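Sorting nexin-3 (PDB 1OCS) binds phosphatidylinositol 3-phosphate through its PX domain and helps retrieve late Golgi membrane proteins from the prevacuolar compartment. Local coordinates at residues A[33-39]-A[62-68]; A[84-88]-A[154-160]; A[106-110]-A[134-138]. One frame throughout, in Å; residues are numbered along the deposited sequence.

Contact 1. Residues A[33-39]-A[62-68]; sequences ENFLEIE and IICRTNL
Phe-35 O is held twice from the other segment: Thr-66 OG1 donates to it at 2.7 Å, in the carbonyl plane, and Asn-67 N adds a weak bond. The same threonine hydroxyl accepts from Leu-68 N, 3.1 Å from Thr-66 OG1, which makes an ST turn where strand 57-66 ends. One residue on, the amide of Asn-67 bridges the incoming chain. Its OD1 accepts from Phe-35 N at 2.9 Å, while its ND2 reaches Glu-33 O from above that carbonyl plane, so both ends of the amide are engaged and its rotation is fixed. The chi1 of Asn-67, 69°, sets CG between backbone N and carbonyl carbon and brings the amide beside Phe-35, whose ring has Asn-67 N and Thr-66 C over one face.

Further in, the strands run antiparallel. Glu-37 and Arg-65 form a hydrogen-bonded pair, with Glu-37 N to Arg-65 O at 2.8 Å and nearly straight. Their side chains lie alongside each other, pointing the same way, in a side-on salt bridge: Arg-65 NE meets Glu-37 OE2 at 2.8 Å, and Arg-65 NH1 meets Glu-37 OE1 at 2.9 Å. The carboxylate is turned 40° from the guanidinium plane, so the grip is twisted. Arg-65 manages it by bending at chi2 and chi3 beside an extended glutamate.

The other face of the sheet is largely apolar. Leu-36 CD1 touches CD1 of Leu-68, just beyond the strand, and Ile-38 CD1 packs on Ile-62 CG2 at 3.5 Å. This hairpin of strands 36-46 and 57-66 lays that face on the helices: Ile-38 meets Met-135 of helix 121-139 and Ile-155 of helix 149-156, while strand 75-81 pairs with the far side of 57-66.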
loop_
_atom_site.group_PDB
_atom_site.type_symbol
_atom_site.label_atom_id
_atom_site.label_comp_id
_atom_site.label_asym_id
_atom_site.label_seq_id
_atom_site.Cartn_x
_atom_site.Cartn_y
_atom_site.Cartn_z
ATOM N N GLU A 33 -19.346 -11.772 -9.365
ATOM C CA GLU A 33 -19.240 -10.402 -8.868
ATOM C C GLU A 33 -17.790 -9.996 -8.635
ATOM O O GLU A 33 -16.946 -10.832 -8.317
ATOM C CB GLU A 33 -20.018 -10.256 -7.557
ATOM C CG GLU A 33 -21.538 -10.284 -7.718
ATOM C CD GLU A 33 -22.257 -10.382 -6.386
ATOM O OE1 GLU A 33 -23.145 -9.546 -6.116
ATOM O OE2 GLU A 33 -21.932 -11.303 -5.608
ATOM N N ASN A 34 -17.509 -8.708 -8.806
ATOM C CA ASN A 34 -16.169 -8.179 -8.587
ATOM C C ASN A 34 -15.830 -8.315 -7.109
ATOM O O ASN A 34 -16.718 -8.297 -6.253
ATOM C CB ASN A 34 -16.104 -6.696 -8.956
ATOM C CG ASN A 34 -16.124 -6.457 -10.451
ATOM O OD1 ASN A 34 -16.456 -5.364 -10.905
ATOM N ND2 ASN A 34 -15.750 -7.469 -11.223
ATOM N N PHE A 35 -14.544 -8.454 -6.817
ATOM C CA PHE A 35 -14.092 -8.552 -5.441
ATOM C C PHE A 35 -12.622 -8.182 -5.385
ATOM O O PHE A 35 -11.896 -8.308 -6.375
ATOM C CB PHE A 35 -14.284 -9.977 -4.894
ATOM C CG PHE A 35 -13.236 -10.962 -5.358
ATOM C CD1 PHE A 35 -12.029 -11.092 -4.673
ATOM C CD2 PHE A 35 -13.450 -11.745 -6.489
ATOM C CE1 PHE A 35 -11.046 -11.992 -5.113
ATOM C CE2 PHE A 35 -12.478 -12.643 -6.935
ATOM C CZ PHE A 35 -11.275 -12.766 -6.246
ATOM N N LEU A 36 -12.201 -7.705 -4.225
ATOM C CA LEU A 36 -10.810 -7.365 -3.991
ATOM C C LEU A 36 -10.552 -7.586 -2.513
ATOM O O LEU A 36 -11.230 -7.013 -1.656
ATOM C CB LEU A 36 -10.498 -5.910 -4.376
ATOM C CG LEU A 36 -9.006 -5.550 -4.220
ATOM C CD1 LEU A 36 -8.598 -4.483 -5.239
ATOM C CD2 LEU A 36 -8.741 -5.073 -2.791
ATOM N N GLU A 37 -9.590 -8.451 -2.225
ATOM C CA GLU A 37 -9.196 -8.753 -0.860
ATOM C C GLU A 37 -7.788 -8.191 -0.731
ATOM O O GLU A 37 -6.975 -8.334 -1.641
ATOM C CB GLU A 37 -9.148 -10.270 -0.639
ATOM C CG GLU A 37 -10.447 -10.991 -0.957
ATOM C CD GLU A 37 -10.235 -12.467 -1.237
ATOM O OE1 GLU A 37 -11.214 -13.148 -1.602
ATOM O OE2 GLU A 37 -9.087 -12.945 -1.095
ATOM N N ILE A 38 -7.492 -7.539 0.382
ATOM C CA ILE A 38 -6.153 -7.011 0.553
ATOM C C ILE A 38 -5.794 -6.888 2.014
ATOM O O ILE A 38 -6.641 -6.589 2.866
ATOM C CB ILE A 38 -5.984 -5.641 -0.143
ATOM C CG1 ILE A 38 -4.497 -5.279 -0.208
ATOM C CG2 ILE A 38 -6.772 -4.566 0.598
ATOM C CD1 ILE A 38 -4.171 -4.228 -1.263
ATOM N N GLU A 39 -4.523 -7.138 2.297
ATOM C CA GLU A 39 -4.020 -7.063 3.650
ATOM C C GLU A 39 -2.563 -6.621 3.644
ATOM O O GLU A 39 -1.809 -6.937 2.722
ATOM C CB GLU A 39 -4.145 -8.434 4.325
ATOM C CG GLU A 39 -3.552 -8.500 5.725
ATOM C CD GLU A 39 -3.746 -9.859 6.385
ATOM O OE1 GLU A 39 -3.277 -10.036 7.533
ATOM O OE2 GLU A 39 -4.368 -10.744 5.755
ATOM N N ILE A 62 2.220 -6.643 1.049
ATOM C CA ILE A 62 0.844 -6.399 0.667
ATOM C C ILE A 62 0.430 -7.637 -0.122
ATOM O O ILE A 62 1.090 -8.016 -1.090
ATOM C CB ILE A 62 0.687 -5.167 -0.249
ATOM C CG1 ILE A 62 1.169 -3.900 0.466
ATOM C CG2 ILE A 62 -0.785 -5.004 -0.638
ATOM C CD1 ILE A 62 0.997 -2.635 -0.359
ATOM N N ILE A 63 -0.632 -8.296 0.318
ATOM C CA ILE A 63 -1.127 -9.466 -0.390
ATOM C C ILE A 63 -2.530 -9.110 -0.852
ATOM O O ILE A 63 -3.366 -8.669 -0.059
ATOM C CB ILE A 63 -1.144 -10.730 0.508
ATOM C CG1 ILE A 63 -1.779 -11.891 -0.263
ATOM C CG2 ILE A 63 -1.865 -10.450 1.814
ATOM C CD1 ILE A 63 -1.953 -13.160 0.554
ATOM N N CYS A 64 -2.777 -9.288 -2.145
ATOM C CA CYS A 64 -4.059 -8.947 -2.740
ATOM C C CYS A 64 -4.567 -10.024 -3.696
ATOM O O CYS A 64 -3.788 -10.635 -4.430
ATOM C CB CYS A 64 -3.914 -7.612 -3.491
ATOM S SG CYS A 64 -5.385 -7.014 -4.381
ATOM N N ARG A 65 -5.874 -10.260 -3.661
ATOM C CA ARG A 65 -6.532 -11.215 -4.555
ATOM C C ARG A 65 -7.688 -10.451 -5.159
ATOM O O ARG A 65 -8.429 -9.783 -4.442
ATOM C CB ARG A 65 -7.101 -12.416 -3.801
ATOM C CG ARG A 65 -6.141 -13.560 -3.590
ATOM C CD ARG A 65 -6.900 -14.885 -3.721
ATOM N NE ARG A 65 -8.170 -14.849 -2.995
ATOM C CZ ARG A 65 -9.039 -15.854 -2.955
ATOM N NH1 ARG A 65 -10.172 -15.728 -2.271
ATOM N NH2 ARG A 65 -8.773 -16.986 -3.596
ATOM N N THR A 66 -7.865 -10.546 -6.468
ATOM C CA THR A 66 -8.953 -9.812 -7.089
ATOM C C THR A 66 -9.295 -10.368 -8.462
ATOM O O THR A 66 -8.527 -11.145 -9.031
ATOM C CB THR A 66 -8.569 -8.314 -7.238
ATOM O OG1 THR A 66 -9.698 -7.564 -7.697
ATOM C CG2 THR A 66 -7.434 -8.153 -8.249
ATOM N N ASN A 67 -10.463 -9.980 -8.972
ATOM C CA ASN A 67 -10.886 -10.374 -10.311
ATOM C C ASN A 67 -11.316 -9.107 -11.066
ATOM O O ASN A 67 -11.953 -9.185 -12.118
ATOM C CB ASN A 67 -12.040 -11.386 -10.251
ATOM C CG ASN A 67 -13.331 -10.774 -9.751
ATOM O OD1 ASN A 67 -13.338 -9.681 -9.181
ATOM N ND2 ASN A 67 -14.438 -11.488 -9.951
ATOM N N LEU A 68 -10.964 -7.939 -10.521
ATOM C CA LEU A 68 -11.300 -6.653 -11.150
ATOM C C LEU A 68 -10.651 -6.533 -12.531
ATOM O O LEU A 68 -9.468 -6.833 -12.702
ATOM C CB LEU A 68 -10.849 -5.488 -10.264
ATOM C CG LEU A 68 -11.670 -5.245 -8.992
ATOM C CD1 LEU A 68 -10.950 -4.253 -8.078
ATOM C CD2 LEU A 68 -13.050 -4.722 -9.376
#

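Contact 2. Residues A[84-88]-A[154-160]. With GOL (glycerol), chain B.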
loop_
_atom_site.group_PDB
_atom_site.type_symbol
_atom_site.label_atom_id
_atom_site.label_comp_id
_atom_site.label_asym_id
_atom_site.label_seq_id
_atom_site.Cartn_x
_atom_site.Cartn_y
_atom_site.Cartn_z
ATOM N N ASP A 84 6.958 4.226 0.462
ATOM C CA ASP A 84 6.290 3.876 -0.789
ATOM C C ASP A 84 4.804 4.221 -0.670
ATOM O O ASP A 84 4.188 4.672 -1.635
ATOM C CB ASP A 84 6.453 2.383 -1.114
ATOM C CG ASP A 84 7.879 2.019 -1.510
ATOM O OD1 ASP A 84 8.523 2.799 -2.246
ATOM O OD2 ASP A 84 8.350 0.946 -1.095
ATOM N N PHE A 85 4.231 3.994 0.511
ATOM C CA PHE A 85 2.827 4.316 0.755
ATOM C C PHE A 85 2.645 5.833 0.661
ATOM O O PHE A 85 1.643 6.320 0.125
ATOM C CB PHE A 85 2.396 3.841 2.151
ATOM C CG PHE A 85 2.091 2.365 2.234
ATOM C CD1 PHE A 85 0.792 1.898 2.038
ATOM C CD2 PHE A 85 3.094 1.447 2.528
ATOM C CE1 PHE A 85 0.494 0.535 2.137
ATOM C CE2 PHE A 85 2.804 0.078 2.630
ATOM C CZ PHE A 85 1.502 -0.375 2.434
ATOM N N GLU A 86 3.615 6.578 1.187
ATOM C CA GLU A 86 3.546 8.036 1.145
ATOM C C GLU A 86 3.577 8.526 -0.295
ATOM O O GLU A 86 2.837 9.436 -0.669
ATOM C CB GLU A 86 4.712 8.661 1.917
ATOM C CG GLU A 86 4.584 8.564 3.427
ATOM C CD GLU A 86 5.772 9.187 4.149
ATOM O OE1 GLU A 86 6.921 8.742 3.923
ATOM O OE2 GLU A 86 5.553 10.122 4.941
ATOM N N PHE A 87 4.451 7.932 -1.097
ATOM C CA PHE A 87 4.555 8.309 -2.496
ATOM C C PHE A 87 3.265 7.916 -3.212
ATOM O O PHE A 87 2.753 8.667 -4.037
ATOM C CB PHE A 87 5.745 7.607 -3.150
ATOM C CG PHE A 87 5.989 8.034 -4.566
ATOM C CD1 PHE A 87 6.274 9.362 -4.863
ATOM C CD2 PHE A 87 5.924 7.114 -5.606
ATOM C CE1 PHE A 87 6.491 9.767 -6.179
ATOM C CE2 PHE A 87 6.140 7.510 -6.927
ATOM C CZ PHE A 87 6.423 8.839 -7.212
ATOM N N PHE A 88 2.742 6.738 -2.886
ATOM C CA PHE A 88 1.504 6.247 -3.492
ATOM C C PHE A 88 0.336 7.195 -3.213
ATOM O O PHE A 88 -0.448 7.496 -4.114
ATOM C CB PHE A 88 1.182 4.841 -2.963
ATOM C CG PHE A 88 -0.199 4.350 -3.316
ATOM C CD1 PHE A 88 -0.602 4.239 -4.643
ATOM C CD2 PHE A 88 -1.092 3.980 -2.314
ATOM C CE1 PHE A 88 -1.876 3.764 -4.970
ATOM C CE2 PHE A 88 -2.366 3.505 -2.628
ATOM C CZ PHE A 88 -2.756 3.397 -3.963
ATOM N N PHE A 154 0.582 0.060 -7.738
ATOM C CA PHE A 154 1.061 -0.012 -6.357
ATOM C C PHE A 154 0.911 -1.412 -5.781
ATOM O O PHE A 154 1.726 -1.861 -4.971
ATOM C CB PHE A 154 0.291 0.962 -5.471
ATOM C CG PHE A 154 0.795 1.014 -4.051
ATOM C CD1 PHE A 154 2.056 1.537 -3.767
ATOM C CD2 PHE A 154 0.010 0.540 -2.999
ATOM C CE1 PHE A 154 2.529 1.589 -2.454
ATOM C CE2 PHE A 154 0.476 0.587 -1.684
ATOM C CZ PHE A 154 1.740 1.114 -1.412
ATOM N N ILE A 155 -0.146 -2.096 -6.200
ATOM C CA ILE A 155 -0.427 -3.446 -5.729
ATOM C C ILE A 155 0.321 -4.537 -6.504
ATOM O O ILE A 155 0.776 -5.513 -5.914
ATOM C CB ILE A 155 -1.951 -3.729 -5.812
ATOM C CG1 ILE A 155 -2.682 -2.919 -4.735
ATOM C CG2 ILE A 155 -2.230 -5.233 -5.682
ATOM C CD1 ILE A 155 -4.193 -2.924 -4.878
ATOM N N GLU A 156 0.461 -4.354 -7.815
ATOM C CA GLU A 156 1.093 -5.354 -8.675
ATOM C C GLU A 156 2.596 -5.310 -8.945
ATOM O O GLU A 156 3.246 -6.353 -8.978
ATOM C CB GLU A 156 0.385 -5.380 -10.036
ATOM C CG GLU A 156 -1.048 -5.883 -9.998
ATOM C CD GLU A 156 -1.658 -6.004 -11.387
ATOM O OE1 GLU A 156 -2.700 -6.674 -11.521
ATOM O OE2 GLU A 156 -1.097 -5.429 -12.346
ATOM N N ALA A 157 3.146 -4.121 -9.161
ATOM C CA ALA A 157 4.566 -4.000 -9.483
ATOM C C ALA A 157 5.503 -4.549 -8.419
ATOM O O ALA A 157 5.280 -4.365 -7.222
ATOM C CB ALA A 157 4.908 -2.539 -9.772
ATOM N N GLU A 158 6.556 -5.231 -8.853
ATOM C CA GLU A 158 7.520 -5.764 -7.901
ATOM C C GLU A 158 8.145 -4.567 -7.193
ATOM O O GLU A 158 8.336 -4.574 -5.980
ATOM C CB GLU A 158 8.609 -6.568 -8.609
ATOM C CG GLU A 158 9.677 -7.071 -7.657
ATOM C CD GLU A 158 10.753 -7.879 -8.347
ATOM O OE1 GLU A 158 11.721 -8.272 -7.661
ATOM O OE2 GLU A 158 10.634 -8.122 -9.567
ATOM N N LYS A 159 8.454 -3.535 -7.972
ATOM C CA LYS A 159 9.039 -2.316 -7.436
ATOM C C LYS A 159 8.167 -1.134 -7.848
ATOM O O LYS A 159 7.960 -0.888 -9.037
ATOM C CB LYS A 159 10.462 -2.132 -7.972
ATOM C CG LYS A 159 11.191 -0.934 -7.388
ATOM C CD LYS A 159 12.641 -0.872 -7.852
ATOM C CE LYS A 159 13.374 0.286 -7.195
ATOM N NZ LYS A 159 13.280 0.210 -5.706
ATOM N N PHE A 160 7.643 -0.409 -6.866
ATOM C CA PHE A 160 6.796 0.740 -7.158
ATOM C C PHE A 160 7.661 1.966 -7.433
ATOM O O PHE A 160 8.430 2.395 -6.575
ATOM C CB PHE A 160 5.863 1.019 -5.979
ATOM C CG PHE A 160 4.912 2.156 -6.216
ATOM C CD1 PHE A 160 3.997 2.107 -7.265
ATOM C CD2 PHE A 160 4.928 3.278 -5.390
ATOM C CE1 PHE A 160 3.111 3.158 -7.491
ATOM C CE2 PHE A 160 4.045 4.335 -5.607
ATOM C CZ PHE A 160 3.135 4.277 -6.658
HETATM C C1 GOL B . 10.622 -2.288 -1.657
HETATM O O1 GOL B . 10.866 -2.619 -0.099
HETATM C C2 GOL B . 10.461 -1.012 -2.204
HETATM O O2 GOL B . 11.110 -0.082 -1.485
HETATM C C3 GOL B . 9.768 -1.072 -3.187
HETATM O O3 GOL B . 8.878 -1.648 -4.325
HETATM O O HOH W 1 9.558 1.734 -4.511
#
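Helix 82-89 faces the last turn of helix 149-156 and the tail beyond it, with Phe-88 CA 6.9 Å from Phe-154 CA and Asp-84 CA 7.1 Å from Phe-160 CA. No direct hydrogen bond joins the two segments, and aromatic rings carry the contact. Phe-88 and Phe-154 form an offset stack, centroids 4.0 Å apart and planes at 6°. Each sends its CB over the other's face in a reciprocal CH-pi contact. Both have CG anti to the backbone N, which carries each ring out toward the opposing segment. The far rim of Phe-154 then makes a T-shaped (edge-to-face) pair with Phe-85, Phe-154 giving the edge: its CZ stands over that ring's face, 3.7 Å from Phe-85 CD1, with the planes at 74°. An alanine in place of Phe-88 removes the stacked ring and would probably leave a gap over that face of Phe-154, with its ring freer to shift.

Phe-160 closes the cluster on another side. Its ring has Phe-154 CD1 over its centre, and its CE2 meets the edge of the Phe-87 ring, 3.4 Å from Phe-87 CD2.

At the polar rim a glycerol, probably from the crystallisation liquor, bridges the segments: it donates from O2 to Asp-84 OD2 at 3.0 Å and takes a bond on O3 from Phe-160 N. A water donates to Asp-84 OD1, but its approach to Phe-160 O is too short to trust. Asp-84 OD2 also receives the backbone N of Arg-81. Arg-80 makes a cation-pi contact with Phe-154 and bonds its carbonyl. In this PX domain the helix after the third strand thus packs through an aromatic cluster on the last helix, next to Arg-81 and Ser-83, which bind the phosphoinositide.

Contact 3. Residues A[106-110]-A[134-138]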
loop_
_atom_site.group_PDB
_atom_site.type_symbol
_atom_site.label_atom_id
_atom_site.label_comp_id
_atom_site.label_asym_id
_atom_site.label_seq_id
_atom_site.Cartn_x
_atom_site.Cartn_y
_atom_site.Cartn_z
ATOM N N VAL A 106 -9.106 11.108 0.003
ATOM C CA VAL A 106 -8.245 10.032 0.465
ATOM C C VAL A 106 -7.835 10.295 1.903
ATOM O O VAL A 106 -7.315 11.368 2.223
ATOM C CB VAL A 106 -6.975 9.925 -0.402
ATOM C CG1 VAL A 106 -6.087 8.784 0.108
ATOM C CG2 VAL A 106 -7.359 9.708 -1.853
ATOM N N PRO A 107 -8.062 9.318 2.791
ATOM C CA PRO A 107 -7.720 9.432 4.212
ATOM C C PRO A 107 -6.235 9.677 4.441
ATOM O O PRO A 107 -5.401 9.316 3.608
ATOM C CB PRO A 107 -8.136 8.075 4.786
ATOM C CG PRO A 107 -9.207 7.618 3.866
ATOM C CD PRO A 107 -8.693 8.019 2.509
ATOM N N HIS A 108 -5.916 10.282 5.582
ATOM C CA HIS A 108 -4.531 10.530 5.968
ATOM C C HIS A 108 -3.856 9.172 6.122
ATOM O O HIS A 108 -4.505 8.203 6.520
ATOM C CB HIS A 108 -4.463 11.224 7.336
ATOM C CG HIS A 108 -4.794 12.683 7.310
ATOM N ND1 HIS A 108 -5.032 13.407 8.459
ATOM C CD2 HIS A 108 -4.881 13.564 6.287
ATOM C CE1 HIS A 108 -5.251 14.671 8.144
ATOM N NE2 HIS A 108 -5.165 14.794 6.833
ATOM N N LEU A 109 -2.562 9.098 5.817
ATOM C CA LEU A 109 -1.821 7.855 5.998
ATOM C C LEU A 109 -1.566 7.800 7.498
ATOM O O LEU A 109 -1.136 8.784 8.083
ATOM C CB LEU A 109 -0.466 7.904 5.293
ATOM C CG LEU A 109 -0.124 6.964 4.137
ATOM C CD1 LEU A 109 1.398 6.955 4.002
ATOM C CD2 LEU A 109 -0.638 5.547 4.375
ATOM N N PRO A 110 -1.834 6.657 8.141
ATOM C CA PRO A 110 -1.599 6.564 9.585
ATOM C C PRO A 110 -0.111 6.433 9.884
ATOM O O PRO A 110 0.685 6.186 8.982
ATOM C CB PRO A 110 -2.361 5.297 9.986
ATOM C CG PRO A 110 -3.373 5.115 8.877
ATOM C CD PRO A 110 -2.583 5.486 7.659
ATOM N N TRP A 134 -5.819 1.338 6.281
ATOM C CA TRP A 134 -5.773 2.360 5.238
ATOM C C TRP A 134 -5.892 1.734 3.847
ATOM O O TRP A 134 -6.673 2.190 3.011
ATOM C CB TRP A 134 -4.453 3.134 5.327
ATOM C CG TRP A 134 -4.387 4.354 4.445
ATOM C CD1 TRP A 134 -4.898 5.590 4.717
ATOM C CD2 TRP A 134 -3.766 4.452 3.156
ATOM N NE1 TRP A 134 -4.631 6.453 3.681
ATOM C CE2 TRP A 134 -3.937 5.782 2.709
ATOM C CE3 TRP A 134 -3.079 3.544 2.333
ATOM C CZ2 TRP A 134 -3.446 6.233 1.475
ATOM C CZ3 TRP A 134 -2.591 3.990 1.105
ATOM C CH2 TRP A 134 -2.777 5.327 0.690
ATOM N N MET A 135 -5.112 0.684 3.608
ATOM C CA MET A 135 -5.113 0.015 2.313
ATOM C C MET A 135 -6.468 -0.599 1.969
ATOM O O MET A 135 -6.912 -0.513 0.826
ATOM C CB MET A 135 -4.024 -1.061 2.286
ATOM C CG MET A 135 -3.488 -1.379 0.905
ATOM S SD MET A 135 -2.860 0.086 0.032
ATOM C CE MET A 135 -3.506 -0.220 -1.588
ATOM N N GLN A 136 -7.129 -1.214 2.950
ATOM C CA GLN A 136 -8.433 -1.824 2.699
ATOM C C GLN A 136 -9.462 -0.742 2.396
ATOM O O GLN A 136 -10.378 -0.944 1.597
ATOM C CB GLN A 136 -8.881 -2.657 3.907
ATOM C CG GLN A 136 -7.905 -3.778 4.261
ATOM C CD GLN A 136 -8.417 -4.696 5.352
ATOM O OE1 GLN A 136 -9.283 -4.321 6.144
ATOM N NE2 GLN A 136 -7.870 -5.903 5.411
ATOM N N SER A 137 -9.294 0.415 3.028
ATOM C CA SER A 137 -10.192 1.542 2.822
ATOM C C SER A 137 -10.005 2.125 1.419
ATOM O O SER A 137 -10.973 2.389 0.700
ATOM C CB SER A 137 -9.914 2.613 3.879
ATOM O OG SER A 137 -10.701 3.761 3.658
ATOM N N VAL A 138 -8.753 2.320 1.026
ATOM C CA VAL A 138 -8.454 2.870 -0.287
ATOM C C VAL A 138 -8.738 1.886 -1.423
ATOM O O VAL A 138 -9.439 2.227 -2.375
ATOM C CB VAL A 138 -6.982 3.334 -0.362
ATOM C CG1 VAL A 138 -6.600 3.661 -1.805
ATOM C CG2 VAL A 138 -6.792 4.565 0.537
#
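The run 106-110 lies alongside helix 121-139 and heads in the opposite direction, bringing Leu-109 CA within 6.8 Å of Trp-134 CA and Val-106 CA within 7.2 Å of Val-138 CA. Pro-107 to Pro-110 has polyproline II backbone angles and is the PxxP sequence of the proline-rich loop of PX domains; its partner is chiefly one indole. Trp-134 has CG anti to the backbone N (chi1 -171°), which swings the ring off the helix and in among the loop residues. The ring is sandwiched: Leu-109 CD2 stands over one face, 3.7 Å from the centroid of the six-membered ring in a CH-pi contact, and Val-138 CG2, a turn on in the same helix, covers the opposite face. Val-106 CG1 meets Trp-134 CZ2 at 3.9 Å, and Pro-110 CD approaches Trp-134 CD1 at 3.7 Å, the proline crossing the indole at about a right angle.

Two residues beyond Pro-110, Lys-112 binds phosphatidylinositol 3-phosphate.

The indole N-H makes the one hydrogen bond across the contact, to Pro-107 O, which takes Arg-89 NE of helix 82-89 as a second donor. Trp-134 NE1 points at Pro-107 O at 3.0 Å with an angle of 179°; the oxygen lies in the ring plane, but the indole nitrogen sits well above the plane of the carbonyl.

Overall arrangement
The three contacts meet in one PX-domain core, their centres 14 to 16 Å apart. Contact 1 comes first along the chain and closes before the others open; contact 3 falls wholly between the two segments of contact 2. Contact 1 supplies the sheet wall, and Ile-62 CD1 reaches both Phe-85 and Phe-154 of contact 2. Helix 121-139 is the common neighbour: Met-135 touches Ile-38 and Phe-154, and Gln-136 NE2 probably bonds Ile-38 O. Contacts 2 and 3 meet where Phe-88 CD2 packs on Trp-134 CH2 and Leu-109 on helix 82-89. These two lie near phosphoinositide-binding residues, Asp-84 by Arg-81 and Ser-83, His-108 by Lys-112; contact 1 is farther off.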